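Local coordinates for protein inactive glucansucrase (Lactobacillus reuteri, PDB 5JBD) that is an inactive glucansucrase of glycosyl hydrolase family 70, a family built on a TIM barrel, and binds a calcium ion, at residues A[221-226]-A[233-238]; A[282-287]-A[319-324]. One frame throughout, in Å; residues are numbered along the deposited sequence.

Interaction 1: residues A[221-226]-A[233-238]; sequences RTINNQ and DNSPEL. With CA (calcium ion), chain C.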
loop_
_atom_site.group_PDB
_atom_site.type_symbol
_atom_site.label_atom_id
_atom_site.label_comp_id
_atom_site.label_asym_id
_atom_site.label_seq_id
_atom_site.Cartn_x
_atom_site.Cartn_y
_atom_site.Cartn_z
ATOM N N ARG A 221 -5.759 -17.742 1.873
ATOM C CA ARG A 221 -7.113 -17.906 2.401
ATOM C C ARG A 221 -7.843 -16.583 2.240
ATOM O O ARG A 221 -8.395 -16.021 3.198
ATOM C CB ARG A 221 -7.100 -18.382 3.854
ATOM C CG ARG A 221 -6.425 -19.734 4.078
ATOM C CD ARG A 221 -7.045 -20.843 3.236
ATOM N NE ARG A 221 -6.641 -22.157 3.730
ATOM C CZ ARG A 221 -7.292 -22.891 4.644
ATOM N NH1 ARG A 221 -8.445 -22.497 5.202
ATOM N NH2 ARG A 221 -6.777 -24.061 5.006
ATOM N N THR A 222 -7.878 -16.145 0.984
ATOM C CA THR A 222 -8.221 -14.797 0.572
ATOM C C THR A 222 -9.570 -14.817 -0.122
ATOM O O THR A 222 -9.860 -15.743 -0.884
ATOM C CB THR A 222 -7.182 -14.277 -0.420
ATOM O OG1 THR A 222 -6.911 -15.281 -1.422
ATOM C CG2 THR A 222 -5.868 -13.946 0.333
ATOM N N ILE A 223 -10.389 -13.807 0.169
ATOM C CA ILE A 223 -11.725 -13.636 -0.448
ATOM C C ILE A 223 -12.560 -14.918 -0.273
ATOM O O ILE A 223 -12.655 -15.420 0.869
ATOM C CB ILE A 223 -11.645 -13.117 -1.917
ATOM C CG1 ILE A 223 -10.505 -12.123 -2.107
ATOM C CG2 ILE A 223 -12.951 -12.433 -2.301
ATOM C CD1 ILE A 223 -10.439 -11.523 -3.498
ATOM N N ASN A 224 -13.102 -15.498 -1.358
ATOM C CA ASN A 224 -13.900 -16.726 -1.250
ATOM C C ASN A 224 -13.099 -17.997 -0.956
ATOM O O ASN A 224 -13.700 -19.036 -0.701
ATOM C CB ASN A 224 -14.789 -16.920 -2.481
ATOM C CG ASN A 224 -15.764 -15.761 -2.671
ATOM O OD1 ASN A 224 -16.700 -15.606 -1.883
ATOM N ND2 ASN A 224 -15.511 -14.916 -3.664
ATOM N N ASN A 225 -11.764 -17.930 -0.933
ATOM C CA ASN A 225 -10.952 -19.094 -0.524
ATOM C C ASN A 225 -10.615 -19.131 0.979
ATOM O O ASN A 225 -9.731 -19.877 1.397
ATOM C CB ASN A 225 -9.672 -19.192 -1.355
ATOM C CG ASN A 225 -9.096 -20.602 -1.374
ATOM O OD1 ASN A 225 -9.830 -21.587 -1.450
ATOM N ND2 ASN A 225 -7.783 -20.703 -1.253
ATOM N N GLN A 226 -11.351 -18.372 1.788
ATOM C CA GLN A 226 -11.143 -18.339 3.247
ATOM C C GLN A 226 -11.103 -19.745 3.855
ATOM O O GLN A 226 -10.244 -20.026 4.700
ATOM C CB GLN A 226 -12.242 -17.497 3.909
ATOM C CG GLN A 226 -12.076 -17.238 5.405
ATOM C CD GLN A 226 -13.169 -16.337 5.953
ATOM O OE1 GLN A 226 -14.092 -15.966 5.233
ATOM N NE2 GLN A 226 -13.080 -15.993 7.231
ATOM N N ASP A 233 -11.302 -16.906 -7.100
ATOM C CA ASP A 233 -10.707 -15.566 -7.195
ATOM C C ASP A 233 -9.209 -15.579 -7.502
ATOM O O ASP A 233 -8.693 -14.670 -8.160
ATOM C CB ASP A 233 -10.915 -14.783 -5.901
ATOM C CG ASP A 233 -12.344 -14.758 -5.472
ATOM O OD1 ASP A 233 -13.164 -14.173 -6.205
ATOM O OD2 ASP A 233 -12.660 -15.357 -4.423
ATOM N N ASN A 234 -8.517 -16.590 -6.991
ATOM C CA ASN A 234 -7.067 -16.701 -7.101
ATOM C C ASN A 234 -6.364 -15.420 -6.684
ATOM O O ASN A 234 -5.463 -14.960 -7.388
ATOM C CB ASN A 234 -6.673 -17.136 -8.520
ATOM C CG ASN A 234 -5.240 -17.627 -8.606
ATOM O OD1 ASN A 234 -4.782 -18.415 -7.762
ATOM N ND2 ASN A 234 -4.522 -17.169 -9.625
ATOM N N SER A 235 -6.756 -14.863 -5.534
ATOM C CA SER A 235 -6.146 -13.626 -5.026
ATOM C C SER A 235 -4.906 -13.958 -4.177
ATOM O O SER A 235 -5.000 -14.776 -3.264
ATOM C CB SER A 235 -7.149 -12.815 -4.207
ATOM O OG SER A 235 -6.685 -11.490 -4.054
ATOM N N PRO A 236 -3.749 -13.333 -4.475
ATOM C CA PRO A 236 -2.481 -13.779 -3.860
ATOM C C PRO A 236 -2.259 -13.333 -2.420
ATOM O O PRO A 236 -2.711 -12.254 -2.008
ATOM C CB PRO A 236 -1.415 -13.150 -4.771
ATOM C CG PRO A 236 -2.060 -11.903 -5.281
ATOM C CD PRO A 236 -3.514 -12.254 -5.463
ATOM N N GLU A 237 -1.541 -14.162 -1.669
ATOM C CA GLU A 237 -1.158 -13.831 -0.298
ATOM C C GLU A 237 -0.127 -12.700 -0.256
ATOM O O GLU A 237 -0.176 -11.849 0.649
ATOM C CB GLU A 237 -0.574 -15.057 0.409
ATOM C CG GLU A 237 -0.233 -14.842 1.897
ATOM C CD GLU A 237 -1.447 -14.469 2.711
ATOM O OE1 GLU A 237 -2.395 -15.287 2.708
ATOM O OE2 GLU A 237 -1.485 -13.357 3.297
ATOM N N LEU A 238 0.800 -12.699 -1.214
ATOM C CA LEU A 238 1.993 -11.831 -1.146
ATOM C C LEU A 238 1.938 -10.641 -2.103
ATOM O O LEU A 238 1.581 -10.795 -3.284
ATOM C CB LEU A 238 3.244 -12.663 -1.429
ATOM C CG LEU A 238 3.429 -13.916 -0.562
ATOM C CD1 LEU A 238 4.668 -14.700 -0.975
ATOM C CD2 LEU A 238 3.503 -13.575 0.918
HETATM CA CA CA C . -0.647 -11.255 2.841
HETATM O O HOH W 1 -4.355 -16.406 4.145
HETATM O O HOH W 2 -8.495 -16.110 -3.529
HETATM O O HOH W 3 -0.701 -10.654 5.173
#

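Interaction 2: residues A[282-287]-A[319-324]; sequences VDAADN and YNEGYH. With CA (calcium ion), chain C.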
loop_
_atom_site.group_PDB
_atom_site.type_symbol
_atom_site.label_atom_id
_atom_site.label_comp_id
_atom_site.label_asym_id
_atom_site.label_seq_id
_atom_site.Cartn_x
_atom_site.Cartn_y
_atom_site.Cartn_z
ATOM N N VAL A 282 -9.794 -0.494 4.697
ATOM C CA VAL A 282 -9.007 -1.705 4.914
ATOM C C VAL A 282 -8.070 -1.977 3.732
ATOM O O VAL A 282 -8.509 -2.396 2.647
ATOM C CB VAL A 282 -9.903 -2.920 5.210
ATOM C CG1 VAL A 282 -9.050 -4.142 5.521
ATOM C CG2 VAL A 282 -10.842 -2.610 6.375
ATOM N N ASP A 283 -6.780 -1.709 3.943
ATOM C CA ASP A 283 -5.768 -1.882 2.901
ATOM C C ASP A 283 -5.555 -3.349 2.567
ATOM O O ASP A 283 -5.517 -4.203 3.471
ATOM C CB ASP A 283 -4.435 -1.297 3.373
ATOM C CG ASP A 283 -3.355 -1.347 2.298
ATOM O OD1 ASP A 283 -3.531 -0.710 1.231
ATOM O OD2 ASP A 283 -2.341 -2.021 2.539
ATOM N N ALA A 284 -5.438 -3.657 1.278
ATOM C CA ALA A 284 -5.073 -5.015 0.817
ATOM C C ALA A 284 -6.021 -6.104 1.326
ATOM O O ALA A 284 -5.608 -7.216 1.699
ATOM C CB ALA A 284 -3.618 -5.322 1.209
ATOM N N ALA A 285 -7.310 -5.784 1.356
ATOM C CA ALA A 285 -8.321 -6.721 1.881
ATOM C C ALA A 285 -8.424 -8.015 1.080
ATOM O O ALA A 285 -8.928 -8.999 1.619
ATOM C CB ALA A 285 -9.680 -6.061 1.966
ATOM N N ASP A 286 -7.913 -8.032 -0.158
ATOM C CA ASP A 286 -7.852 -9.260 -0.955
ATOM C C ASP A 286 -6.597 -10.103 -0.721
ATOM O O ASP A 286 -6.464 -11.166 -1.322
ATOM C CB ASP A 286 -7.941 -8.984 -2.482
ATOM C CG ASP A 286 -9.180 -8.149 -2.900
ATOM O OD1 ASP A 286 -10.145 -8.044 -2.121
ATOM O OD2 ASP A 286 -9.159 -7.621 -4.044
ATOM N N ASN A 287 -5.663 -9.632 0.109
ATOM C CA ASN A 287 -4.350 -10.271 0.222
ATOM C C ASN A 287 -4.014 -10.712 1.652
ATOM O O ASN A 287 -2.862 -10.983 1.956
ATOM C CB ASN A 287 -3.288 -9.306 -0.297
ATOM C CG ASN A 287 -3.671 -8.688 -1.629
ATOM O OD1 ASN A 287 -3.986 -7.510 -1.678
ATOM N ND2 ASN A 287 -3.676 -9.483 -2.705
ATOM N N TYR A 319 -14.745 0.291 4.778
ATOM C CA TYR A 319 -14.699 -0.023 3.349
ATOM C C TYR A 319 -13.380 -0.675 2.964
ATOM O O TYR A 319 -12.298 -0.210 3.401
ATOM C CB TYR A 319 -14.982 1.229 2.490
ATOM C CG TYR A 319 -14.437 2.569 2.991
ATOM C CD1 TYR A 319 -15.141 3.325 3.936
ATOM C CD2 TYR A 319 -13.273 3.127 2.451
ATOM C CE1 TYR A 319 -14.666 4.557 4.389
ATOM C CE2 TYR A 319 -12.796 4.359 2.895
ATOM C CZ TYR A 319 -13.502 5.077 3.862
ATOM O OH TYR A 319 -13.049 6.315 4.299
ATOM N N ASN A 320 -13.470 -1.740 2.163
ATOM C CA ASN A 320 -12.329 -2.611 1.856
ATOM C C ASN A 320 -11.740 -2.299 0.511
ATOM O O ASN A 320 -12.463 -2.272 -0.473
ATOM C CB ASN A 320 -12.751 -4.090 1.859
ATOM C CG ASN A 320 -13.136 -4.596 3.237
ATOM O OD1 ASN A 320 -12.945 -3.908 4.234
ATOM N ND2 ASN A 320 -13.714 -5.796 3.293
ATOM N N GLU A 321 -10.418 -2.109 0.457
ATOM C CA GLU A 321 -9.734 -1.892 -0.810
ATOM C C GLU A 321 -9.520 -3.218 -1.495
ATOM O O GLU A 321 -8.923 -4.115 -0.929
ATOM C CB GLU A 321 -8.373 -1.240 -0.624
ATOM C CG GLU A 321 -7.629 -0.979 -1.943
ATOM C CD GLU A 321 -6.177 -1.406 -1.955
ATOM O OE1 GLU A 321 -5.680 -2.015 -0.981
ATOM O OE2 GLU A 321 -5.507 -1.119 -2.951
ATOM N N GLY A 322 -9.976 -3.320 -2.738
ATOM C CA GLY A 322 -9.680 -4.497 -3.549
ATOM C C GLY A 322 -10.109 -4.367 -4.995
ATOM O O GLY A 322 -11.011 -3.605 -5.306
ATOM N N TYR A 323 -9.440 -5.127 -5.861
ATOM C CA TYR A 323 -9.626 -5.101 -7.307
ATOM C C TYR A 323 -10.186 -6.449 -7.837
ATOM O O TYR A 323 -10.225 -6.675 -9.051
ATOM C CB TYR A 323 -8.294 -4.728 -7.990
ATOM C CG TYR A 323 -7.873 -3.286 -7.717
ATOM C CD1 TYR A 323 -7.115 -2.957 -6.594
ATOM C CD2 TYR A 323 -8.248 -2.246 -8.571
ATOM C CE1 TYR A 323 -6.734 -1.635 -6.338
ATOM C CE2 TYR A 323 -7.873 -0.924 -8.320
ATOM C CZ TYR A 323 -7.126 -0.624 -7.195
ATOM O OH TYR A 323 -6.762 0.689 -6.934
ATOM N N HIS A 324 -10.652 -7.312 -6.927
ATOM C CA HIS A 324 -11.277 -8.596 -7.270
ATOM C C HIS A 324 -12.787 -8.546 -7.034
ATOM O O HIS A 324 -13.238 -8.435 -5.890
ATOM C CB HIS A 324 -10.698 -9.712 -6.416
ATOM C CG HIS A 324 -9.277 -10.037 -6.738
ATOM N ND1 HIS A 324 -8.220 -9.313 -6.232
ATOM C CD2 HIS A 324 -8.737 -11.005 -7.518
ATOM C CE1 HIS A 324 -7.091 -9.817 -6.691
ATOM N NE2 HIS A 324 -7.375 -10.846 -7.468
HETATM CA CA CA C . -0.647 -11.255 2.841
HETATM O O HOH W 4 -12.111 -6.615 -3.777
HETATM O O HOH W 5 -6.942 -5.858 -1.893
HETATM O O HOH W 3 -0.701 -10.654 5.173
#

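Interaction 1: residues A[221-226]-A[233-238]
The loop that leads into the calcium site folds back on itself here, Asn-224 meeting Asp-233 at one end and Thr-222 meeting Ser-235 further along. One carboxylate oxygen is gripped twice by the same residue. Asn-224 N donates to Asp-233 OD2 at 3.1 Å, nearly in line with the C-O bond, and Asn-224 ND2 at 3.0 Å, on the syn lone pair. The amide and carboxylate lie nearly in one plane (29° apart), the N-H meeting the oxygen at the edge; ND2 also bonds to Gly-326 O. Thr-222 OG1 sits between its backbone N and carbonyl carbon (chi1 46°), which brings the hydroxyl to Ser-235 O at 2.7 Å. Water 2 donates to Thr-222 OG1 at 2.8 Å and accepts from Ser-235 N at 2.9 Å, a second link between the same two residues. All of this lies in the long loop between strands 193-197 and 242-244, two members of an antiparallel sheet. Ile-223 supplies the apolar part: its CD1 is 3.6 Å from Ser-235 CB, while helix 326-333 also touches this side chain through Ala-327 and Met-330. Glu-237, bent at chi2 (61°), binds the calcium ion through OE2 at 2.3 Å as well as through its backbone O. The other oxygen, OE1, accepts from Asn-220 N and from water 1, which in turn accepts from Arg-221 N.

Interaction 2: residues A[282-287]-A[319-324]
Asp-286 and His-324 meet with carboxylate and imidazole planes 80° apart, and one oxygen, Asp-286 OD2, lies at the ring edge, in the ring plane. His-324 ND1 donates to Asp-286 OD2 at 2.9 Å, arriving 40° out of the carboxylate plane in a His-carboxylate hydrogen bond. His-324 N reaches Asp-286 OD2 from the same face of the carboxylate, at 3.3 Å. Tyr-323 N bonds Asp-286 OD2 weakly at 3.1 Å. With CG anti to the carbonyl carbon (chi1 -54°), Asp-286 reaches over Gly-322 to these donors. In the TIM barrel's parallel sheet, strands 279-282 and 319-320 join through a parallel bridge of Val-282 with Asn-320: Val-282 N to Tyr-319 O (2.8 Å), Glu-321 N to Val-282 O (2.9 Å). Their side chains run side by side in the same direction, Asn-320 OD1 lying 3.3 Å from Val-282 CG2; OD1 is buried without a polar partner, whereas ND2 bonds to Gln-338. Beyond it, Asp-283 and Glu-321 also extend alongside each other, and Glu-321 OE1 accepts from Ala-284 N at 2.8 Å, nearly along its C-O axis. Asp-283 OD1, 3.3 Å from Glu-321 OE1, is likewise an acceptor and does not bond it; OD1 forms a salt bridge with Arg-281.

Both segments of interaction 1 precede those of interaction 2 in the sequence, and the centres of the two contacts lie about 11 Å apart. The first belongs to the loop between two strands of the antiparallel sheet, the second to neighbouring strands of the parallel barrel sheet and the turns that follow them. The two meet directly: Ser-235 OG is 2.8 Å from Asp-286 O and Pro-236 O is 3.0 Å from Asn-287 ND2, both probable hydrogen bonds. They also share the calcium ion and its water 3, since Glu-237 and Asn-287 are both ligands, with Asp-243 and Asn-751 completing the protein's share. The ion thereby ties the long loop to the barrel.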